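Local coordinates for protein diguanylate cyclase (Vibrio cholerae serotype O1, PDB 6EIB) that converts two molecules of GTP into cyclic di-GMP with magnesium as cofactor, through the GGDEF-type catalytic domain present here, and takes part in biofilm formation, at residues S124-G129 with A134-R139; Y145-N150 with R154-R159. All coordinates share one frame; numbering follows the deposited sequence. Where two conformers were deposited one is given.

Interaction 1: residues S124-G129 with A134-R139. With EDO (1,2-ethanediol), chain O; SO4 (sulfate ion), chain G; SO4 (sulfate ion), chain E.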
loop_
_atom_site.group_PDB
_atom_site.type_symbol
_atom_site.label_atom_id
_atom_site.label_comp_id
_atom_site.label_asym_id
_atom_site.label_seq_id
_atom_site.Cartn_x
_atom_site.Cartn_y
_atom_site.Cartn_z
ATOM N N SER A 124 -1.267 -5.982 -7.345
ATOM C CA SER A 124 -0.878 -6.896 -8.383
ATOM C C SER A 124 0.099 -7.862 -7.775
ATOM O O SER A 124 0.329 -7.855 -6.557
ATOM C CB SER A 124 -0.236 -6.162 -9.584
ATOM O OG SER A 124 -0.154 -7.025 -10.731
ATOM N N SER A 125 0.696 -8.674 -8.631
ATOM C CA SER A 125 1.694 -9.617 -8.165
ATOM C C SER A 125 2.657 -10.010 -9.282
ATOM O O SER A 125 2.410 -9.732 -10.455
ATOM C CB SER A 125 1.018 -10.852 -7.590
ATOM O OG SER A 125 0.378 -11.578 -8.612
ATOM N N LEU A 126 3.732 -10.712 -8.920
ATOM C CA LEU A 126 4.721 -11.151 -9.910
ATOM C C LEU A 126 4.044 -11.982 -11.003
ATOM O O LEU A 126 3.244 -12.871 -10.693
ATOM C CB LEU A 126 5.812 -11.990 -9.227
ATOM C CG LEU A 126 6.888 -12.693 -10.066
ATOM C CD1 LEU A 126 7.826 -11.702 -10.649
ATOM C CD2 LEU A 126 7.625 -13.754 -9.234
ATOM N N HIS A 127 4.320 -11.657 -12.273
ATOM C CA HIS A 127 3.866 -12.458 -13.421
ATOM C C HIS A 127 5.101 -13.117 -14.091
ATOM O O HIS A 127 6.229 -12.637 -13.941
ATOM C CB HIS A 127 3.102 -11.615 -14.462
ATOM C CG HIS A 127 1.779 -11.090 -13.987
ATOM N ND1 HIS A 127 0.919 -10.401 -14.818
ATOM C CD2 HIS A 127 1.176 -11.130 -12.773
ATOM C CE1 HIS A 127 -0.170 -10.070 -14.145
ATOM N NE2 HIS A 127 -0.037 -10.489 -12.900
ATOM N N HIS A 128 4.902 -14.178 -14.858
ATOM C CA HIS A 128 6.052 -14.854 -15.483
ATOM C C HIS A 128 6.955 -14.001 -16.400
ATOM O O HIS A 128 8.179 -14.125 -16.356
ATOM C CB HIS A 128 5.539 -16.091 -16.213
ATOM C CG HIS A 128 5.073 -17.155 -15.272
ATOM N ND1 HIS A 128 5.916 -17.747 -14.351
ATOM C CD2 HIS A 128 3.840 -17.668 -15.032
ATOM C CE1 HIS A 128 5.231 -18.607 -13.619
ATOM N NE2 HIS A 128 3.968 -18.584 -14.016
ATOM N N GLY A 129 6.391 -13.115 -17.191
ATOM C CA GLY A 129 7.234 -12.319 -18.078
ATOM C C GLY A 129 7.993 -11.187 -17.404
ATOM O O GLY A 129 8.727 -10.463 -18.079
ATOM N N ALA A 134 9.887 -3.076 -11.338
ATOM C CA ALA A 134 9.100 -2.023 -12.006
ATOM C C ALA A 134 7.945 -2.628 -12.814
ATOM O O ALA A 134 6.908 -1.985 -13.004
ATOM C CB ALA A 134 10.018 -1.139 -12.925
ATOM N N ASP A 135 8.088 -3.859 -13.295
ATOM C CA ASP A 135 6.964 -4.504 -14.009
ATOM C C ASP A 135 5.769 -4.719 -13.078
ATOM O O ASP A 135 4.611 -4.707 -13.526
ATOM C CB ASP A 135 7.350 -5.858 -14.594
ATOM C CG ASP A 135 8.296 -5.739 -15.803
ATOM O OD1 ASP A 135 8.026 -4.867 -16.662
ATOM O OD2 ASP A 135 9.285 -6.515 -15.853
ATOM N N ILE A 136 6.054 -5.028 -11.815
ATOM C CA ILE A 136 4.984 -5.263 -10.824
ATOM C C ILE A 136 4.379 -3.926 -10.371
ATOM O O ILE A 136 3.158 -3.764 -10.371
ATOM C CB ILE A 136 5.502 -6.036 -9.597
ATOM C CG1 ILE A 136 6.091 -7.382 -10.035
ATOM C CG2 ILE A 136 4.358 -6.319 -8.578
ATOM C CD1 ILE A 136 6.634 -8.276 -8.844
ATOM N N TYR A 137 5.245 -2.989 -9.989
ATOM C CA TYR A 137 4.805 -1.670 -9.542
ATOM C C TYR A 137 3.931 -0.979 -10.589
ATOM O O TYR A 137 2.925 -0.331 -10.248
ATOM C CB TYR A 137 6.019 -0.755 -9.235
ATOM C CG TYR A 137 5.536 0.643 -8.855
ATOM C CD1 TYR A 137 4.983 0.877 -7.599
ATOM C CD2 TYR A 137 5.513 1.684 -9.781
ATOM C CE1 TYR A 137 4.476 2.137 -7.238
ATOM C CE2 TYR A 137 4.987 2.954 -9.432
ATOM C CZ TYR A 137 4.483 3.166 -8.150
ATOM O OH TYR A 137 3.957 4.405 -7.748
ATOM N N ARG A 138 4.300 -1.114 -11.858
ATOM C CA ARG A 138 3.506 -0.540 -12.947
ATOM C C ARG A 138 2.055 -1.034 -12.891
ATOM O O ARG A 138 1.096 -0.261 -13.102
ATOM C CB ARG A 138 4.138 -0.875 -14.302
ATOM C CG ARG A 138 3.270 -0.536 -15.437
ATOM C CD ARG A 138 3.891 -0.948 -16.732
ATOM N NE ARG A 138 2.998 -0.576 -17.816
ATOM C CZ ARG A 138 2.052 -1.384 -18.275
ATOM N NH1 ARG A 138 1.921 -2.607 -17.750
ATOM N NH2 ARG A 138 1.267 -0.980 -19.263
ATOM N N ARG A 139 1.877 -2.320 -12.589
ATOM C CA ARG A 139 0.527 -2.891 -12.546
ATOM C C ARG A 139 -0.222 -2.479 -11.270
ATOM O O ARG A 139 -1.406 -2.166 -11.335
ATOM C CB ARG A 139 0.578 -4.420 -12.678
ATOM C CG ARG A 139 0.993 -4.926 -14.075
ATOM C CD ARG A 139 0.811 -6.396 -14.177
ATOM N NE ARG A 139 1.635 -7.071 -13.184
ATOM C CZ ARG A 139 2.820 -7.629 -13.457
ATOM N NH1 ARG A 139 3.289 -7.609 -14.702
ATOM N NH2 ARG A 139 3.517 -8.234 -12.496
HETATM C C1 EDO O . 8.469 -18.332 -16.175
HETATM O O1 EDO O . 7.428 -18.663 -17.104
HETATM C C2 EDO O . 8.992 -16.945 -16.514
HETATM O O2 EDO O . 9.610 -16.349 -15.373
HETATM S S SO4 G . -1.410 -2.583 -20.315
HETATM O O1 SO4 G . -1.272 -2.157 -18.929
HETATM O O2 SO4 G . -2.827 -2.755 -20.611
HETATM O O3 SO4 G . -0.874 -1.549 -21.201
HETATM O O4 SO4 G . -0.694 -3.841 -20.493
HETATM S S SO4 E . -0.414 -15.313 -7.891
HETATM O O1 SO4 E . 0.433 -14.128 -7.779
HETATM O O2 SO4 E . -1.399 -15.297 -6.821
HETATM O O3 SO4 E . -1.087 -15.339 -9.181
HETATM O O4 SO4 E . 0.414 -16.527 -7.712
#
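Ser124 and Leu126 sit beside Arg139 and Ile136 where the end of strand 119-125 runs into a loop past the first turns of helix 133-148; CA of Ser124 lies 5.9 Å from CA of Arg139, and CA of Leu126 lies 6.0 Å from CA of Ile136. This is the strand-to-helix half of a beta-alpha-beta unit in the GGDEF domain. Arg139 does most of the joining. Its chain bends at chi3 (-60°), which turns the guanidinium back along the helix toward the loop. Arg139 NE then donates to Ser124 OG at 3.0 Å, nearly within the guanidinium plane, while Arg139 NH2 reaches Ser125 O at 2.8 Å from above the carbonyl plane. The imidazole of His127 lies flat on one guanidinium face, the planes only 4° apart and the centres separated by 3.7 Å; Asp135 O lies over the opposite face. Next to this polar cluster, Ile136 CD1 meets Leu126 CB at 3.8 Å. A branched aliphatic suits the buried place of Ile136, whereas Leu126 turns mostly away, toward helix 10-27; the small Ser124 brings a hydroxyl close to the helix without crowding it. Asp130 forms a salt bridge with Arg139 NH2 and also accepts from His127 N. With a carboxylate, a hydroxyl and a carbonyl around it, the buried guanidinium is probably stabilised as a cation.

Interaction 2: residues Y145-N150 with R154-R159. With SO4 (sulfate ion), chain G.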
loop_
_atom_site.group_PDB
_atom_site.type_symbol
_atom_site.label_atom_id
_atom_site.label_comp_id
_atom_site.label_asym_id
_atom_site.label_seq_id
_atom_site.Cartn_x
_atom_site.Cartn_y
_atom_site.Cartn_z
ATOM N N TYR A 145 -4.656 3.805 -9.796
ATOM C CA TYR A 145 -5.279 4.912 -10.511
ATOM C C TYR A 145 -6.608 4.508 -11.136
ATOM O O TYR A 145 -7.516 5.354 -11.308
ATOM C CB TYR A 145 -4.266 5.539 -11.520
ATOM C CG TYR A 145 -3.350 6.471 -10.731
ATOM C CD1 TYR A 145 -2.342 5.958 -9.918
ATOM C CD2 TYR A 145 -3.569 7.864 -10.716
ATOM C CE1 TYR A 145 -1.551 6.770 -9.136
ATOM C CE2 TYR A 145 -2.763 8.710 -9.933
ATOM C CZ TYR A 145 -1.761 8.150 -9.137
ATOM O OH TYR A 145 -0.934 8.938 -8.337
ATOM N N LYS A 146 -6.746 3.236 -11.481
ATOM C CA LYS A 146 -8.034 2.742 -11.964
ATOM C C LYS A 146 -9.066 2.840 -10.809
ATOM O O LYS A 146 -10.207 3.299 -10.995
ATOM C CB LYS A 146 -7.858 1.312 -12.467
ATOM C CG LYS A 146 -9.018 0.644 -13.188
ATOM C CD LYS A 146 -8.656 -0.842 -13.486
ATOM C CE LYS A 146 -7.233 -1.000 -14.105
ATOM N NZ LYS A 146 -6.643 -2.417 -14.081
ATOM N N ALA A 147 -8.645 2.439 -9.609
ATOM C CA ALA A 147 -9.506 2.547 -8.426
ATOM C C ALA A 147 -9.969 3.994 -8.202
ATOM O O ALA A 147 -11.150 4.274 -7.983
ATOM C CB ALA A 147 -8.759 2.020 -7.190
ATOM N N LYS A 148 -9.022 4.917 -8.282
ATOM C CA LYS A 148 -9.277 6.344 -8.076
ATOM C C LYS A 148 -10.271 6.949 -9.076
ATOM O O LYS A 148 -10.881 7.982 -8.792
ATOM C CB LYS A 148 -7.949 7.091 -8.117
ATOM C CG LYS A 148 -7.061 6.781 -6.936
ATOM C CD LYS A 148 -5.669 7.413 -7.121
ATOM C CE LYS A 148 -5.698 8.916 -6.981
ATOM N NZ LYS A 148 -5.833 9.244 -5.539
ATOM N N ARG A 149 -10.449 6.330 -10.244
ATOM C CA ARG A 149 -11.387 6.866 -11.229
ATOM C C ARG A 149 -12.826 6.871 -10.698
ATOM O O ARG A 149 -13.674 7.614 -11.218
ATOM C CB ARG A 149 -11.376 6.057 -12.536
ATOM C CG ARG A 149 -10.119 6.100 -13.358
ATOM C CD ARG A 149 -9.565 7.466 -13.575
ATOM N NE ARG A 149 -10.189 8.134 -14.708
ATOM C CZ ARG A 149 -9.908 9.374 -15.114
ATOM N NH1 ARG A 149 -8.995 10.110 -14.490
ATOM N NH2 ARG A 149 -10.558 9.880 -16.141
ATOM N N ASN A 150 -13.116 6.007 -9.719
ATOM C CA ASN A 150 -14.484 5.876 -9.206
ATOM C C ASN A 150 -14.706 6.603 -7.891
ATOM O O ASN A 150 -15.750 6.491 -7.258
ATOM C CB ASN A 150 -14.833 4.394 -9.085
ATOM C CG ASN A 150 -15.041 3.762 -10.443
ATOM O OD1 ASN A 150 -16.106 3.866 -11.041
ATOM N ND2 ASN A 150 -14.002 3.130 -10.949
ATOM N N ARG A 154 -11.574 3.301 -2.574
ATOM C CA ARG A 154 -11.738 2.262 -3.608
ATOM C C ARG A 154 -10.495 1.365 -3.726
ATOM O O ARG A 154 -9.374 1.826 -3.586
ATOM C CB ARG A 154 -12.004 2.879 -4.985
ATOM C CG ARG A 154 -13.315 3.729 -5.095
ATOM C CD ARG A 154 -14.547 2.827 -5.001
ATOM N NE ARG A 154 -15.789 3.506 -5.365
ATOM C CZ ARG A 154 -16.536 4.194 -4.505
ATOM N NH1 ARG A 154 -16.166 4.294 -3.230
ATOM N NH2 ARG A 154 -17.654 4.772 -4.916
ATOM N N CYS A 155 -10.725 0.098 -4.044
ATOM C CA CYS A 155 -9.651 -0.865 -4.235
ATOM C C CYS A 155 -9.815 -1.579 -5.558
ATOM O O CYS A 155 -10.932 -1.920 -5.948
ATOM C CB CYS A 155 -9.622 -1.890 -3.105
ATOM S SG CYS A 155 -8.854 -1.278 -1.630
ATOM N N CYS A 156 -8.701 -1.811 -6.256
ATOM C CA CYS A 156 -8.748 -2.520 -7.533
ATOM C C CYS A 156 -7.602 -3.517 -7.667
ATOM O O CYS A 156 -6.476 -3.247 -7.273
ATOM C CB CYS A 156 -8.694 -1.542 -8.715
ATOM S SG CYS A 156 -10.297 -0.858 -9.179
ATOM N N ILE A 157 -7.896 -4.672 -8.244
ATOM C CA ILE A 157 -6.822 -5.598 -8.597
ATOM C C ILE A 157 -6.485 -5.400 -10.083
ATOM O O ILE A 157 -7.377 -5.189 -10.907
ATOM C CB ILE A 157 -7.222 -7.033 -8.311
ATOM C CG1 ILE A 157 -6.051 -7.988 -8.516
ATOM C CG2 ILE A 157 -8.364 -7.444 -9.181
ATOM C CD1 ILE A 157 -6.389 -9.346 -7.947
ATOM N N TYR A 158 -5.209 -5.397 -10.436
ATOM C CA TYR A 158 -4.886 -5.251 -11.862
ATOM C C TYR A 158 -5.298 -6.449 -12.695
ATOM O O TYR A 158 -4.969 -7.580 -12.361
ATOM C CB TYR A 158 -3.397 -5.002 -12.065
ATOM C CG TYR A 158 -3.021 -4.882 -13.523
ATOM C CD1 TYR A 158 -2.696 -6.023 -14.273
ATOM C CD2 TYR A 158 -2.996 -3.656 -14.155
ATOM C CE1 TYR A 158 -2.358 -5.939 -15.604
ATOM C CE2 TYR A 158 -2.653 -3.557 -15.498
ATOM C CZ TYR A 158 -2.337 -4.705 -16.212
ATOM O OH TYR A 158 -1.991 -4.626 -17.544
ATOM N N ARG A 159 -5.965 -6.174 -13.808
ATOM C CA ARG A 159 -6.250 -7.157 -14.846
ATOM C C ARG A 159 -5.891 -6.565 -16.210
ATOM O O ARG A 159 -6.010 -5.358 -16.430
ATOM C CB ARG A 159 -7.711 -7.616 -14.826
ATOM C CG ARG A 159 -8.096 -8.412 -13.601
ATOM C CD ARG A 159 -7.148 -9.596 -13.432
ATOM N NE ARG A 159 -7.443 -10.372 -12.229
ATOM C CZ ARG A 159 -6.630 -11.284 -11.697
ATOM N NH1 ARG A 159 -5.449 -11.547 -12.255
ATOM N NH2 ARG A 159 -7.002 -11.931 -10.596
HETATM S S SO4 G . -1.410 -2.583 -20.315
HETATM O O1 SO4 G . -1.272 -2.157 -18.929
HETATM O O2 SO4 G . -2.827 -2.755 -20.611
HETATM O O3 SO4 G . -0.874 -1.549 -21.201
HETATM O O4 SO4 G . -0.694 -3.841 -20.493
#
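Ala147, near the C-terminal end of helix 133-148, rests against Cys156 of edge strand 154-157, their CA atoms 5.2 Å apart. The contact is the helix-to-strand half of a beta-alpha-beta crossover: the chain leaves strand 119-125, passes through the helix and returns as its parallel neighbour in the sheet of the GGDEF domain. No hydrogen bond joins the two segments; they meet by van der Waals packing. Ala147 directs its methyl at the strand, and the smallness of that group lets the helix settle close to the sheet. Cys156 likewise points its CB at the helix, and in the conformer given here, one of two, its SG lies 3.8 Å from Ala147 CB and 3.6 Å from Ala147 CA. In that conformer a compact thiol lies against the alanine. Toward the turn, Arg154 lays its aliphatic root against Ala147, with Arg154 CB 3.4 Å from Ala147 O. The arginine chain bends at chi2 (-69°), bringing its guanidinium beside Asn150, whose backbone O lies over one face. Toward the other end of the strand, Lys146 runs out anti at its first two torsions and bends at chi3 (-47°), which carries NZ toward the following loop; Lys146 NZ comes within 3.8 Å of Arg159 O and lies obliquely to the Tyr158 ring. Such a chain suits the border of the contact, since its methylenes can follow the surface while the ammonium remains near polar atoms. Tyr158 also packs on Gln142 and Ala143 of the same helix. Its phenol ends at a sulfate probably taken from the crystallisation liquor: Tyr158 OH donates to sulfate O1 at 2.9 Å, with that oxygen near the plane of the ring.

How the interactions relate
The two interactions come in series along the chain, interaction 1 closing before interaction 2 opens, and their centres are 16 Å apart. Both use helix 133-148: its early turns lie by the end of strand 119-125, and its later turns pack on strand 154-157, the neighbouring parallel strand of the same sheet. Together they pack the two ends of the helix of one beta-alpha-beta unit against its two strands. They also meet directly, as Arg139 CD lies 3.5 Å from Tyr158 CE1, and Arg138 and Tyr158 bind the same sulfate. Interaction 1 lies away from the metal site, while Ala147 in interaction 2 is about 9 Å, between side chains, from Asp37, a probable magnesium ligand.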